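Local coordinates for mandelate racemase/muconate lactonizing enzyme-like protein (Rubrobacter xylanophilus DSM 9941, PDB 3CYJ) that belongs to the mandelate racemase/muconate lactonizing enzyme family of the enolase superfamily, pairing an enolase-type N-terminal domain with a TIM-barrel-like domain, and holds a bound sodium ion, at residues V18-P23 with L29-T34; V302-C307 with G339-D344. All blocks are in the same frame, centred on the assembly; numbering follows the deposited sequence.

Contact 1: residues V18-P23 with L29-T34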
loop_
_atom_site.group_PDB
_atom_site.type_symbol
_atom_site.label_atom_id
_atom_site.label_comp_id
_atom_site.label_asym_id
_atom_site.label_seq_id
_atom_site.Cartn_x
_atom_site.Cartn_y
_atom_site.Cartn_z
ATOM N N VAL A 18 40.244 -19.298 20.655
ATOM C CA VAL A 18 39.989 -20.394 21.587
ATOM C C VAL A 18 39.166 -21.524 20.925
ATOM O O VAL A 18 38.031 -21.310 20.451
ATOM C CB VAL A 18 39.192 -19.892 22.817
ATOM C CG1 VAL A 18 38.975 -21.009 23.802
ATOM C CG2 VAL A 18 39.885 -18.674 23.479
ATOM N N PRO A 19 39.736 -22.746 20.888
ATOM C CA PRO A 19 38.955 -23.871 20.416
ATOM C C PRO A 19 37.648 -24.007 21.176
ATOM O O PRO A 19 37.605 -23.794 22.359
ATOM C CB PRO A 19 39.875 -25.085 20.717
ATOM C CG PRO A 19 41.264 -24.494 20.622
ATOM C CD PRO A 19 41.094 -23.153 21.304
ATOM N N THR A 20 36.601 -24.384 20.465
ATOM C CA THR A 20 35.345 -24.801 21.062
ATOM C C THR A 20 35.619 -26.110 21.815
ATOM O O THR A 20 36.576 -26.828 21.492
ATOM C CB THR A 20 34.238 -25.022 19.980
ATOM O OG1 THR A 20 34.732 -25.879 18.934
ATOM C CG2 THR A 20 33.867 -23.688 19.302
ATOM N N ASP A 21 34.787 -26.436 22.804
ATOM C CA ASP A 21 34.977 -27.674 23.546
ATOM C C ASP A 21 34.440 -28.927 22.804
ATOM O O ASP A 21 34.545 -30.039 23.297
ATOM C CB ASP A 21 34.460 -27.543 24.997
ATOM C CG ASP A 21 32.952 -27.208 25.074
ATOM O OD1 ASP A 21 32.291 -27.108 24.023
ATOM O OD2 ASP A 21 32.417 -27.044 26.197
ATOM N N TYR A 22 33.868 -28.747 21.616
ATOM C CA TYR A 22 33.371 -29.864 20.802
ATOM C C TYR A 22 33.245 -29.263 19.406
ATOM O O TYR A 22 33.173 -28.030 19.280
ATOM C CB TYR A 22 31.998 -30.320 21.318
ATOM C CG TYR A 22 31.490 -31.627 20.741
ATOM C CD1 TYR A 22 31.969 -32.859 21.215
ATOM C CD2 TYR A 22 30.502 -31.641 19.741
ATOM C CE1 TYR A 22 31.495 -34.098 20.687
ATOM C CE2 TYR A 22 30.015 -32.876 19.212
ATOM C CZ TYR A 22 30.530 -34.096 19.693
ATOM O OH TYR A 22 30.063 -35.290 19.174
ATOM N N PRO A 23 33.255 -30.094 18.338
ATOM C CA PRO A 23 32.963 -29.457 17.011
ATOM C C PRO A 23 31.520 -28.874 16.981
ATOM O O PRO A 23 30.576 -29.550 17.423
ATOM C CB PRO A 23 33.055 -30.617 15.995
ATOM C CG PRO A 23 33.476 -31.857 16.756
ATOM C CD PRO A 23 33.576 -31.531 18.245
ATOM N N LEU A 29 26.358 -23.202 9.149
ATOM C CA LEU A 29 27.793 -23.015 9.374
ATOM C C LEU A 29 28.408 -24.030 10.361
ATOM O O LEU A 29 27.710 -24.566 11.215
ATOM C CB LEU A 29 28.080 -21.580 9.794
ATOM C CG LEU A 29 29.529 -21.048 9.728
ATOM C CD1 LEU A 29 29.952 -20.681 8.346
ATOM C CD2 LEU A 29 29.673 -19.824 10.589
ATOM N N GLN A 30 29.709 -24.303 10.211
ATOM C CA GLN A 30 30.475 -25.216 11.059
ATOM C C GLN A 30 31.695 -24.438 11.535
ATOM O O GLN A 30 32.312 -23.676 10.774
ATOM C CB GLN A 30 30.954 -26.450 10.276
ATOM C CG GLN A 30 29.865 -27.394 9.796
ATOM C CD GLN A 30 30.445 -28.596 8.973
ATOM O OE1 GLN A 30 31.039 -28.409 7.922
ATOM N NE2 GLN A 30 30.261 -29.814 9.471
ATOM N N TRP A 31 32.049 -24.630 12.798
ATOM C CA TRP A 31 33.215 -23.961 13.320
ATOM C C TRP A 31 33.765 -24.773 14.476
ATOM O O TRP A 31 33.069 -25.599 15.024
ATOM C CB TRP A 31 32.911 -22.483 13.733
ATOM C CG TRP A 31 31.930 -22.344 14.871
ATOM C CD1 TRP A 31 32.227 -22.040 16.182
ATOM C CD2 TRP A 31 30.493 -22.498 14.812
ATOM N NE1 TRP A 31 31.066 -21.989 16.926
ATOM C CE2 TRP A 31 29.994 -22.277 16.123
ATOM C CE3 TRP A 31 29.583 -22.774 13.775
ATOM C CZ2 TRP A 31 28.610 -22.351 16.442
ATOM C CZ3 TRP A 31 28.208 -22.849 14.083
ATOM C CH2 TRP A 31 27.741 -22.635 15.421
ATOM N N ASP A 32 35.016 -24.529 14.859
ATOM C CA ASP A 32 35.627 -25.281 15.943
ATOM C C ASP A 32 36.516 -24.372 16.773
ATOM O O ASP A 32 37.418 -24.823 17.478
ATOM C CB ASP A 32 36.372 -26.550 15.420
ATOM C CG ASP A 32 37.676 -26.208 14.627
ATOM O OD1 ASP A 32 37.997 -25.002 14.427
ATOM O OD2 ASP A 32 38.397 -27.169 14.208
ATOM N N SER A 33 36.237 -23.076 16.705
ATOM C CA SER A 33 36.946 -22.081 17.533
ATOM C C SER A 33 36.296 -20.701 17.487
ATOM O O SER A 33 35.456 -20.436 16.648
ATOM C CB SER A 33 38.421 -21.943 17.113
ATOM O OG SER A 33 38.538 -21.286 15.881
ATOM N N THR A 34 36.734 -19.827 18.377
ATOM C CA THR A 34 36.219 -18.454 18.492
ATOM C C THR A 34 37.366 -17.481 18.576
ATOM O O THR A 34 38.303 -17.714 19.317
ATOM C CB THR A 34 35.431 -18.258 19.825
ATOM O OG1 THR A 34 34.389 -19.228 19.909
ATOM C CG2 THR A 34 34.834 -16.834 19.934
HETATM O O HOH W 1 35.422 -21.241 21.429
HETATM O O HOH W 2 37.335 -27.858 19.040
#

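Contact 2: residues V302-C307 with G339-D344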
loop_
_atom_site.group_PDB
_atom_site.type_symbol
_atom_site.label_atom_id
_atom_site.label_comp_id
_atom_site.label_asym_id
_atom_site.label_seq_id
_atom_site.Cartn_x
_atom_site.Cartn_y
_atom_site.Cartn_z
ATOM N N VAL A 302 29.427 -8.390 28.219
ATOM C CA VAL A 302 29.060 -6.988 27.944
ATOM C C VAL A 302 27.534 -6.760 28.044
ATOM O O VAL A 302 27.083 -5.758 28.558
ATOM C CB VAL A 302 29.462 -6.481 26.572
ATOM C CG1 VAL A 302 29.255 -4.993 26.588
ATOM C CG2 VAL A 302 30.911 -6.795 26.276
ATOM N N SER A 303 26.757 -7.707 27.540
ATOM C CA SER A 303 25.331 -7.529 27.434
ATOM C C SER A 303 24.657 -7.400 28.824
ATOM O O SER A 303 23.711 -6.632 28.957
ATOM C CB SER A 303 24.717 -8.680 26.619
ATOM O OG SER A 303 25.208 -8.655 25.293
ATOM N N ALA A 304 25.154 -8.123 29.841
ATOM C CA ALA A 304 24.667 -7.979 31.211
ATOM C C ALA A 304 24.649 -6.513 31.689
ATOM O O ALA A 304 23.691 -6.084 32.370
ATOM C CB ALA A 304 25.468 -8.848 32.164
ATOM N N HIS A 305 25.641 -5.710 31.298
ATOM C CA HIS A 305 25.565 -4.293 31.657
ATOM C C HIS A 305 24.715 -3.472 30.702
ATOM O O HIS A 305 23.814 -2.710 31.135
ATOM C CB HIS A 305 26.946 -3.687 31.791
ATOM C CG HIS A 305 27.690 -4.184 32.991
ATOM N ND1 HIS A 305 27.710 -3.496 34.191
ATOM C CD2 HIS A 305 28.384 -5.330 33.198
ATOM C CE1 HIS A 305 28.403 -4.194 35.075
ATOM N NE2 HIS A 305 28.818 -5.309 34.498
ATOM N N ALA A 306 24.996 -3.645 29.404
ATOM C CA ALA A 306 24.384 -2.839 28.344
ATOM C C ALA A 306 22.864 -2.983 28.366
ATOM O O ALA A 306 22.141 -1.996 28.243
ATOM C CB ALA A 306 24.975 -3.211 26.965
ATOM N N CYS A 307 22.393 -4.203 28.585
ATOM C CA CYS A 307 20.968 -4.499 28.546
ATOM C C CYS A 307 20.181 -3.944 29.730
ATOM O O CYS A 307 18.950 -3.944 29.700
ATOM C CB CYS A 307 20.780 -5.998 28.471
ATOM S SG CYS A 307 20.967 -6.656 26.810
ATOM N N GLY A 339 18.516 -17.713 36.570
ATOM C CA GLY A 339 17.911 -17.220 35.341
ATOM C C GLY A 339 18.265 -15.815 34.926
ATOM O O GLY A 339 17.828 -15.343 33.865
ATOM N N SER A 340 19.020 -15.119 35.777
ATOM C CA SER A 340 19.359 -13.735 35.504
ATOM C C SER A 340 20.854 -13.456 35.676
ATOM O O SER A 340 21.568 -14.219 36.324
ATOM C CB SER A 340 18.555 -12.796 36.390
ATOM O OG SER A 340 17.246 -12.733 35.897
ATOM N N LEU A 341 21.304 -12.355 35.078
ATOM C CA LEU A 341 22.605 -11.798 35.363
ATOM C C LEU A 341 22.455 -10.463 36.069
ATOM O O LEU A 341 21.750 -9.594 35.579
ATOM C CB LEU A 341 23.401 -11.590 34.061
ATOM C CG LEU A 341 23.789 -12.842 33.296
ATOM C CD1 LEU A 341 24.607 -12.477 32.014
ATOM C CD2 LEU A 341 24.582 -13.817 34.178
ATOM N N ARG A 342 23.136 -10.291 37.197
ATOM C CA ARG A 342 23.148 -9.026 37.906
ATOM C C ARG A 342 24.523 -8.399 37.877
ATOM O O ARG A 342 25.492 -9.005 38.327
ATOM C CB ARG A 342 22.724 -9.232 39.378
ATOM C CG ARG A 342 22.551 -7.943 40.193
ATOM C CD ARG A 342 22.292 -8.276 41.675
ATOM N NE ARG A 342 21.069 -9.069 41.848
ATOM C CZ ARG A 342 19.828 -8.552 41.921
ATOM N NH1 ARG A 342 19.632 -7.233 41.855
ATOM N NH2 ARG A 342 18.778 -9.356 42.065
ATOM N N PRO A 343 24.631 -7.180 37.354
ATOM C CA PRO A 343 25.915 -6.526 37.513
ATOM C C PRO A 343 26.379 -6.497 38.976
ATOM O O PRO A 343 25.546 -6.384 39.927
ATOM C CB PRO A 343 25.647 -5.109 36.998
ATOM C CG PRO A 343 24.685 -5.352 35.912
ATOM C CD PRO A 343 23.747 -6.418 36.464
ATOM N N ASP A 344 27.700 -6.598 39.155
ATOM C CA ASP A 344 28.285 -6.575 40.500
ATOM C C ASP A 344 28.378 -5.114 40.922
ATOM O O ASP A 344 29.122 -4.367 40.301
ATOM C CB ASP A 344 29.681 -7.210 40.476
ATOM C CG ASP A 344 30.171 -7.633 41.872
ATOM O OD1 ASP A 344 30.067 -6.800 42.833
ATOM O OD2 ASP A 344 30.653 -8.793 41.980
#

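Contact 1: residues V18-P23 with L29-T34
Trp31 meets Thr20 at the corner of a beta hairpin, strands 8-26 and 29-31 of the four-stranded antiparallel sheet in the enolase-type N-terminal domain. Its indole carbon CD1 lies 3.9 Å from Thr20 CG2, and the methyl comes to the ring obliquely. With CG between its own backbone N and carbonyl carbon (chi1 64°), the indole leaves the backbone on the side of that methyl, while its NE1 is hydrogen-bonded to Asp321.

At Asp32 the strand turns a corner, and the contact passes to the backbone. Thr20 N donates to Asp32 O at 3.1 Å, from well above the carbonyl plane, 63° out of it. The same oxygen receives a CA-H...O contact from Pro19 CA and a long, weak bond from a water that also donates to Thr20 O. Thr20 OG1 sits over the Asp32 backbone, 3.2 Å from Asp32 CA, but its hydrogen is given to Tyr22 O at 2.7 Å, within its own segment, so the threonine clamps the bend of residues 21 and 22.

Ser33 forms a non-hydrogen-bonded antiparallel pair with Pro19, both side chains on one face of the sheet. Its CB packs against Val18 O at 3.4 Å.

Thr34 and Val18 close the register as a hydrogen-bonded pair, their side chains on the other face. Val18 N reaches Thr34 O at 2.8 Å, and Thr34 N answers to Val18 O at 2.9 Å. A water spans Val18 O and Thr34 OG1.

Val18 on helix 320-329 and Trp31 with Asp321 join the hairpin to the barrel domain. Regular pairing thus gives way to a backbone bond from above the carbonyl plane and a methyl-indole contact, and the strands turn together, pairing resuming at Trp31 and Glu24, while Thr20 ties both segments.

Contact 2: residues V302-C307 with G339-D344
The C-terminal, TIM-barrel-like domain of the enolase superfamily supplies this contact, in which helix 300-306, following barrel strand 294-296, is met by a late segment made of the short strand 340-341 and the loop after it. Two adjacent helical residues, Ala304 and His305, receive Leu341 and Pro343, and all four are buried.

Ala304 turns its methyl toward the strand, where CB lies 3.7 Å from Leu341 CD1 and 3.9 Å from Leu341 CB. The leucine lies alongside the methyl: its CG is anti to the carbonyl carbon (chi1 -66°), and the extended second torsion carries CD1 past the Ala304 methyl.

Pro343 takes the next place. Its CG stands over one face of the His305 imidazole, 4.1 Å from the ring centroid and 18° off the ring normal, a CH-pi contact. Proline CB leans to the rim of the same ring, 3.5 Å from His305 CE1. The two side chains run past each other in opposite directions, with proline CB and CG both touching the ring. CG also touches the backbone, 3.8 Å from Ala304 O. The imidazole is held from elsewhere too, since His305 ND1 is hydrogen-bonded to Ala122 N, which should limit its rotation and keep its face turned to the proline.

Behind this packing, Leu341 pairs through its backbone with Val132 and rests its side chain on Val134, so that strand 340-341 lies antiparallel to strand 132-137. On the helix, Ala306 packs against helix 276-280, and Ser303 and Cys307 against strand 313-319.

Contacts 1 and 2 illustrate how a two-domain enzyme fold is held by local pairings of different character. Contact 1 is a partly buried strand pairing, rich in backbone bonds, in the N-terminal domain range; contact 2, later in the chain, is buried apolar packing in the barrel range. Their centres are about 25 Å apart and their nearest atoms about 13 Å, so they do not touch. Contact 1 approaches the metal site of Asp194, Glu221 and Glu222 through Trp31, whose side chain is about 9 Å from the sodium ion and about 3 Å from a bound glycerol, probably a crystallisation additive that may mark a pocket.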